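Local coordinates for protein putative S41 protease (Bacteroides fragilis NCTC 9343, PDB 3K50) that is probably a serine peptidase of family S41, joining a PDZ-like domain to a ClpP/crotonase-type catalytic domain, though its substrate is not known, at residues Leu108-Trp113 against Asp230-Thr235; Asp373-Thr378 against Asn386-Asn391. All blocks are in the same frame, centred on the assembly; numbering follows the deposited sequence.

Contact 1: Leu108-Trp113 against Asp230-Thr235; sequences LQRGHW and DLRYNT
The hydroxyl of Tyr-233 takes a hydrogen bond from Arg-110, NH1 to OH 3.0 Å, and a second bond links the same oxygen to the carboxylate of Glu-372. The N-H points almost straight at the oxygen (162°), which lies at the edge of the guanidinium and close to its plane. The two CA atoms stand 13.4 Å apart, and the Arg-110 chain, extended from CG to NE, and the Tyr-233 side chain meet between them from opposite directions. Arg-110 NE donates to Leu-380 O and NH1 also to Ser-95 O, which helps fix the guanidinium. Next to this bond Arg-110 NH2 lies 3.3 Å from Arg-232 NH1, the guanidinium planes 73° apart. Glu-372 forms salt bridges to both nitrogens, and Glu-387 a further one to Arg-232 NH1, which probably offsets the like charges. A bend at chi3 turns Arg-232 back to Asp-230 in a side-on, two-pronged salt bridge, NE to OD1 2.9 Å and NH2 to OD2 2.8 Å. Its chi1 of 78° sets CG between the backbone N and the carbonyl carbon, 3.6 Å above the centre of the Tyr-233 ring. The contact joins the PDZ-like domain to the peptidase domain: the type II turn Gln-109 to His-112 precedes strand 113-117, and the type I turn Leu-231 to Asn-234 follows strand 226-230, ahead of helix 239-249.

Contact 2: Asp373-Thr378 against Asn386-Asn391; sequences DSYLST and NETLLN
Thr-378 and Thr-388 bring their hydroxyls together, OG1 to OG1 2.6 Å, with the two side chains crossing at about a right angle. Beside this pair Thr-388 N donates to Thr-378 O at 3.2 Å. The same carbonyl oxygen also receives a CA-H...O contact from Glu-387, so the backbone at the start of helix 388-398 lies against the end of the 373-378 segment. Thr-378 CB packs on Asn-386 O at 3.3 Å. The methyl CG2 of Thr-388 rests over one face of the Tyr-375 ring, offset toward the rim, a CH-pi contact 4.0 Å from the centroid. Both branches of Thr-388 are thereby used: chi1 of -49° places OG1 beside the backbone N, toward Thr-378, and CG2 anti to that N, toward the ring. A water accepts from Thr-388 OG1 and donates to Tyr-375 O, closing a polar bridge between the segments. Farther out, Thr-378 N bonds to Tyr-375 O and shapes the turn that presents the threonine. Glu-387, the N-cap residue, receives Leu-390 N on OE1 and Leu-389 N on OE2, each at 3.0 Å and from above the carboxylate plane; OE2 also forms a salt bridge to Arg-232. The capping carboxylate thus satisfies two amides of the first helical turn, and the N-terminal end of the helix, together with Arg-232, would be expected to favour its ionised form.

In the fold
Contact 1 and contact 2 have their centres about 12 Å apart and meet directly through a salt bridge from Arg-232 NH1 to Glu-387 OE2, 2.9 Å long. The carboxylate that caps helix 388-398 in contact 2 therefore also helps balance the paired arginines of contact 1. The methyl CD1 of Leu-389 packs against Arg-232 NH1 (3.6 Å), and an apolar contact sets Leu-376 CD1 4.2 Å from Trp-113 CH2. The C-terminal region therefore touches both the PDZ-like domain, through Trp-113, and the peptidase domain, through Arg-232. A glycerol, probably from the crystallisation liquor, lies about 4 Å from the Tyr-233 side chain and may mark a pocket there.

Contact 1: Leu108-Trp113 against Asp230-Thr235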
loop_
_atom_site.group_PDB
_atom_site.type_symbol
_atom_site.label_atom_id
_atom_site.label_comp_id
_atom_site.label_asym_id
_atom_site.label_seq_id
_atom_site.Cartn_x
_atom_site.Cartn_y
_atom_site.Cartn_z
ATOM N N LEU A 108 -7.987 -15.881 -13.260
ATOM C CA LEU A 108 -8.395 -15.576 -11.895
ATOM C C LEU A 108 -8.605 -14.081 -11.704
ATOM O O LEU A 108 -7.962 -13.244 -12.351
ATOM C CB LEU A 108 -7.394 -16.129 -10.887
ATOM C CG LEU A 108 -7.155 -17.640 -10.746
ATOM C CD1 LEU A 108 -5.995 -17.860 -9.805
ATOM C CD2 LEU A 108 -8.400 -18.340 -10.242
ATOM N N GLN A 109 -9.515 -13.762 -10.795
ATOM C CA GLN A 109 -9.879 -12.400 -10.499
ATOM C C GLN A 109 -10.155 -12.252 -9.029
ATOM O O GLN A 109 -10.526 -13.213 -8.366
ATOM C CB GLN A 109 -11.209 -12.042 -11.192
ATOM C CG GLN A 109 -11.216 -12.075 -12.676
ATOM C CD GLN A 109 -12.482 -11.498 -13.221
ATOM O OE1 GLN A 109 -12.755 -10.301 -13.067
ATOM N NE2 GLN A 109 -13.272 -12.337 -13.837
ATOM N N ARG A 110 -10.032 -11.047 -8.535
ATOM C CA ARG A 110 -10.485 -10.731 -7.183
ATOM C C ARG A 110 -11.952 -11.139 -7.007
ATOM O O ARG A 110 -12.800 -10.800 -7.856
ATOM C CB ARG A 110 -10.292 -9.227 -6.956
ATOM C CG ARG A 110 -10.881 -8.742 -5.660
ATOM C CD ARG A 110 -10.671 -7.294 -5.495
ATOM N NE ARG A 110 -11.499 -6.752 -4.364
ATOM C CZ ARG A 110 -11.049 -6.577 -3.137
ATOM N NH1 ARG A 110 -9.809 -6.884 -2.842
ATOM N NH2 ARG A 110 -11.817 -6.094 -2.199
ATOM N N GLY A 111 -12.259 -11.872 -5.928
ATOM C CA GLY A 111 -13.597 -12.400 -5.668
ATOM C C GLY A 111 -13.688 -13.891 -5.983
ATOM O O GLY A 111 -14.611 -14.565 -5.569
ATOM N N HIS A 112 -12.752 -14.406 -6.759
ATOM C CA HIS A 112 -12.685 -15.839 -6.948
ATOM C C HIS A 112 -12.112 -16.467 -5.701
ATOM O O HIS A 112 -11.284 -15.871 -4.996
ATOM C CB HIS A 112 -11.779 -16.224 -8.103
ATOM C CG HIS A 112 -12.428 -16.119 -9.440
ATOM N ND1 HIS A 112 -11.764 -15.655 -10.547
ATOM C CD2 HIS A 112 -13.684 -16.426 -9.849
ATOM C CE1 HIS A 112 -12.578 -15.682 -11.581
ATOM N NE2 HIS A 112 -13.749 -16.143 -11.183
ATOM N N TRP A 113 -12.530 -17.697 -5.457
ATOM C CA TRP A 113 -12.057 -18.464 -4.314
ATOM C C TRP A 113 -11.384 -19.714 -4.836
ATOM O O TRP A 113 -11.947 -20.371 -5.714
ATOM C CB TRP A 113 -13.211 -18.920 -3.450
ATOM C CG TRP A 113 -14.025 -17.854 -2.798
ATOM C CD1 TRP A 113 -14.901 -17.026 -3.398
ATOM C CD2 TRP A 113 -14.117 -17.588 -1.395
ATOM N NE1 TRP A 113 -15.521 -16.223 -2.468
ATOM C CE2 TRP A 113 -15.054 -16.548 -1.228
ATOM C CE3 TRP A 113 -13.475 -18.099 -0.267
ATOM C CZ2 TRP A 113 -15.359 -16.006 0.018
ATOM C CZ3 TRP A 113 -13.810 -17.590 0.974
ATOM C CH2 TRP A 113 -14.753 -16.540 1.102
ATOM N N ASP A 230 -8.154 4.701 -4.373
ATOM C CA ASP A 230 -8.154 3.440 -3.652
ATOM C C ASP A 230 -6.714 3.095 -3.220
ATOM O O ASP A 230 -5.892 2.661 -4.017
ATOM C CB ASP A 230 -8.817 2.376 -4.571
ATOM C CG ASP A 230 -9.107 1.079 -3.878
ATOM O OD1 ASP A 230 -8.577 0.840 -2.777
ATOM O OD2 ASP A 230 -9.909 0.280 -4.428
ATOM N N LEU A 231 -6.400 3.368 -1.945
ATOM C CA LEU A 231 -5.102 3.092 -1.347
ATOM C C LEU A 231 -5.197 1.925 -0.350
ATOM O O LEU A 231 -4.371 1.735 0.537
ATOM C CB LEU A 231 -4.654 4.340 -0.606
ATOM C CG LEU A 231 -4.485 5.622 -1.397
ATOM C CD1 LEU A 231 -3.980 6.824 -0.487
ATOM C CD2 LEU A 231 -3.559 5.397 -2.611
ATOM N N ARG A 232 -6.204 1.100 -0.490
ATOM C CA ARG A 232 -6.438 0.110 0.549
ATOM C C ARG A 232 -5.308 -0.851 0.909
ATOM O O ARG A 232 -5.275 -1.331 2.054
ATOM C CB ARG A 232 -7.726 -0.694 0.265
ATOM C CG ARG A 232 -7.599 -1.773 -0.775
ATOM C CD ARG A 232 -8.943 -2.440 -0.967
ATOM N NE ARG A 232 -9.839 -1.628 -1.775
ATOM C CZ ARG A 232 -11.130 -1.885 -2.007
ATOM N NH1 ARG A 232 -11.758 -2.897 -1.402
ATOM N NH2 ARG A 232 -11.819 -1.061 -2.808
ATOM N N TYR A 233 -4.468 -1.199 -0.052
ATOM C CA TYR A 233 -3.394 -2.109 0.177
ATOM C C TYR A 233 -2.074 -1.421 -0.071
ATOM O O TYR A 233 -1.062 -2.093 -0.191
ATOM C CB TYR A 233 -3.500 -3.363 -0.758
ATOM C CG TYR A 233 -4.747 -4.157 -0.647
ATOM C CD1 TYR A 233 -5.352 -4.387 0.607
ATOM C CD2 TYR A 233 -5.302 -4.813 -1.788
ATOM C CE1 TYR A 233 -6.499 -5.077 0.686
ATOM C CE2 TYR A 233 -6.443 -5.573 -1.677
ATOM C CZ TYR A 233 -7.033 -5.694 -0.440
ATOM O OH TYR A 233 -8.210 -6.405 -0.326
ATOM N N ASN A 234 -2.066 -0.096 -0.082
ATOM C CA ASN A 234 -0.852 0.686 -0.363
ATOM C C ASN A 234 0.027 0.923 0.890
ATOM O O ASN A 234 -0.314 1.700 1.787
ATOM C CB ASN A 234 -1.254 2.006 -1.011
ATOM C CG ASN A 234 -0.072 2.736 -1.621
ATOM O OD1 ASN A 234 1.004 2.797 -1.013
ATOM N ND2 ASN A 234 -0.283 3.346 -2.805
ATOM N N THR A 235 1.173 0.236 0.943
ATOM C CA THR A 235 2.046 0.239 2.127
ATOM C C THR A 235 3.068 1.394 2.100
ATOM O O THR A 235 3.945 1.499 2.970
ATOM C CB THR A 235 2.781 -1.113 2.273
ATOM O OG1 THR A 235 3.748 -1.236 1.239
ATOM C CG2 THR A 235 1.819 -2.320 2.238
#

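Contact 2: Asp373-Thr378 against Asn386-Asn391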
loop_
_atom_site.group_PDB
_atom_site.type_symbol
_atom_site.label_atom_id
_atom_site.label_comp_id
_atom_site.label_asym_id
_atom_site.label_seq_id
_atom_site.Cartn_x
_atom_site.Cartn_y
_atom_site.Cartn_z
ATOM N N ASP A 373 -14.006 -7.443 4.483
ATOM C CA ASP A 373 -14.221 -8.840 4.819
ATOM C C ASP A 373 -15.597 -9.180 5.390
ATOM O O ASP A 373 -15.929 -10.355 5.436
ATOM C CB ASP A 373 -13.137 -9.351 5.757
ATOM C CG ASP A 373 -11.726 -9.200 5.175
ATOM O OD1 ASP A 373 -11.584 -9.175 3.949
ATOM O OD2 ASP A 373 -10.768 -9.085 5.960
ATOM N N SER A 374 -16.389 -8.185 5.816
ATOM C CA SER A 374 -17.763 -8.426 6.344
ATOM C C SER A 374 -18.854 -8.466 5.258
ATOM O O SER A 374 -19.999 -8.838 5.532
ATOM C CB SER A 374 -18.131 -7.358 7.392
ATOM O OG SER A 374 -17.351 -7.501 8.569
ATOM N N TYR A 375 -18.481 -8.137 4.020
ATOM C CA TYR A 375 -19.414 -8.034 2.937
ATOM C C TYR A 375 -18.969 -8.936 1.780
ATOM O O TYR A 375 -18.599 -8.441 0.699
ATOM C CB TYR A 375 -19.453 -6.577 2.465
ATOM C CG TYR A 375 -19.934 -5.532 3.432
ATOM C CD1 TYR A 375 -19.084 -4.974 4.374
ATOM C CD2 TYR A 375 -21.232 -5.058 3.365
ATOM C CE1 TYR A 375 -19.555 -4.007 5.248
ATOM C CE2 TYR A 375 -21.699 -4.090 4.208
ATOM C CZ TYR A 375 -20.876 -3.575 5.164
ATOM O OH TYR A 375 -21.418 -2.579 5.975
ATOM N N LEU A 376 -19.076 -10.233 1.998
ATOM C CA LEU A 376 -18.602 -11.204 1.008
ATOM C C LEU A 376 -19.365 -11.162 -0.299
ATOM O O LEU A 376 -18.768 -11.317 -1.360
ATOM C CB LEU A 376 -18.597 -12.623 1.599
ATOM C CG LEU A 376 -17.601 -12.827 2.751
ATOM C CD1 LEU A 376 -17.648 -14.292 3.239
ATOM C CD2 LEU A 376 -16.174 -12.405 2.409
ATOM N N SER A 377 -20.663 -10.880 -0.248
ATOM C CA SER A 377 -21.461 -10.812 -1.479
ATOM C C SER A 377 -21.064 -9.633 -2.405
ATOM O O SER A 377 -21.322 -9.665 -3.626
ATOM C CB SER A 377 -22.936 -10.754 -1.148
ATOM O OG SER A 377 -23.272 -9.447 -0.718
ATOM N N THR A 378 -20.456 -8.592 -1.857
ATOM C CA THR A 378 -19.930 -7.511 -2.690
ATOM C C THR A 378 -18.347 -7.415 -2.709
ATOM O O THR A 378 -17.781 -6.368 -3.032
ATOM C CB THR A 378 -20.561 -6.176 -2.334
ATOM O OG1 THR A 378 -20.447 -5.961 -0.933
ATOM C CG2 THR A 378 -22.061 -6.156 -2.734
ATOM N N ASN A 386 -20.400 -2.034 -7.674
ATOM C CA ASN A 386 -21.021 -2.705 -6.528
ATOM C C ASN A 386 -19.970 -3.196 -5.534
ATOM O O ASN A 386 -20.325 -3.694 -4.470
ATOM C CB ASN A 386 -21.860 -3.874 -6.963
ATOM C CG ASN A 386 -23.039 -3.487 -7.842
ATOM O OD1 ASN A 386 -23.271 -4.129 -8.858
ATOM N ND2 ASN A 386 -23.810 -2.477 -7.434
ATOM N N GLU A 387 -18.679 -3.004 -5.832
ATOM C CA GLU A 387 -17.634 -3.406 -4.914
ATOM C C GLU A 387 -17.814 -2.577 -3.665
ATOM O O GLU A 387 -17.996 -1.365 -3.769
ATOM C CB GLU A 387 -16.239 -3.220 -5.493
ATOM C CG GLU A 387 -15.123 -3.681 -4.512
ATOM C CD GLU A 387 -14.720 -2.611 -3.499
ATOM O OE1 GLU A 387 -14.601 -1.459 -3.928
ATOM O OE2 GLU A 387 -14.484 -2.932 -2.297
ATOM N N THR A 388 -17.756 -3.238 -2.506
ATOM C CA THR A 388 -18.098 -2.600 -1.211
ATOM C C THR A 388 -17.599 -1.144 -1.002
ATOM O O THR A 388 -18.415 -0.237 -0.876
ATOM C CB THR A 388 -17.669 -3.493 -0.031
ATOM O OG1 THR A 388 -18.143 -4.832 -0.272
ATOM C CG2 THR A 388 -18.214 -3.003 1.300
ATOM N N LEU A 389 -16.275 -0.929 -0.969
ATOM C CA LEU A 389 -15.772 0.383 -0.582
ATOM C C LEU A 389 -16.038 1.407 -1.671
ATOM O O LEU A 389 -16.387 2.529 -1.360
ATOM C CB LEU A 389 -14.279 0.353 -0.163
ATOM C CG LEU A 389 -13.829 -0.695 0.856
ATOM C CD1 LEU A 389 -12.302 -0.523 1.256
ATOM C CD2 LEU A 389 -14.721 -0.660 2.068
ATOM N N LEU A 390 -15.950 1.023 -2.948
ATOM C CA LEU A 390 -16.232 2.008 -4.007
ATOM C C LEU A 390 -17.732 2.332 -3.986
ATOM O O LEU A 390 -18.094 3.445 -4.063
ATOM C CB LEU A 390 -15.790 1.513 -5.383
ATOM C CG LEU A 390 -16.309 2.274 -6.630
ATOM C CD1 LEU A 390 -15.858 3.738 -6.589
ATOM C CD2 LEU A 390 -15.853 1.609 -7.883
ATOM N N ASN A 391 -18.582 1.328 -3.840
ATOM C CA ASN A 391 -20.013 1.552 -3.764
ATOM C C ASN A 391 -20.359 2.528 -2.632
ATOM O O ASN A 391 -21.240 3.364 -2.772
ATOM C CB ASN A 391 -20.761 0.252 -3.536
ATOM C CG ASN A 391 -22.251 0.434 -3.669
ATOM O OD1 ASN A 391 -22.928 0.567 -2.682
ATOM N ND2 ASN A 391 -22.733 0.563 -4.894
HETATM O O HOH W 1 -16.277 -6.755 0.164
#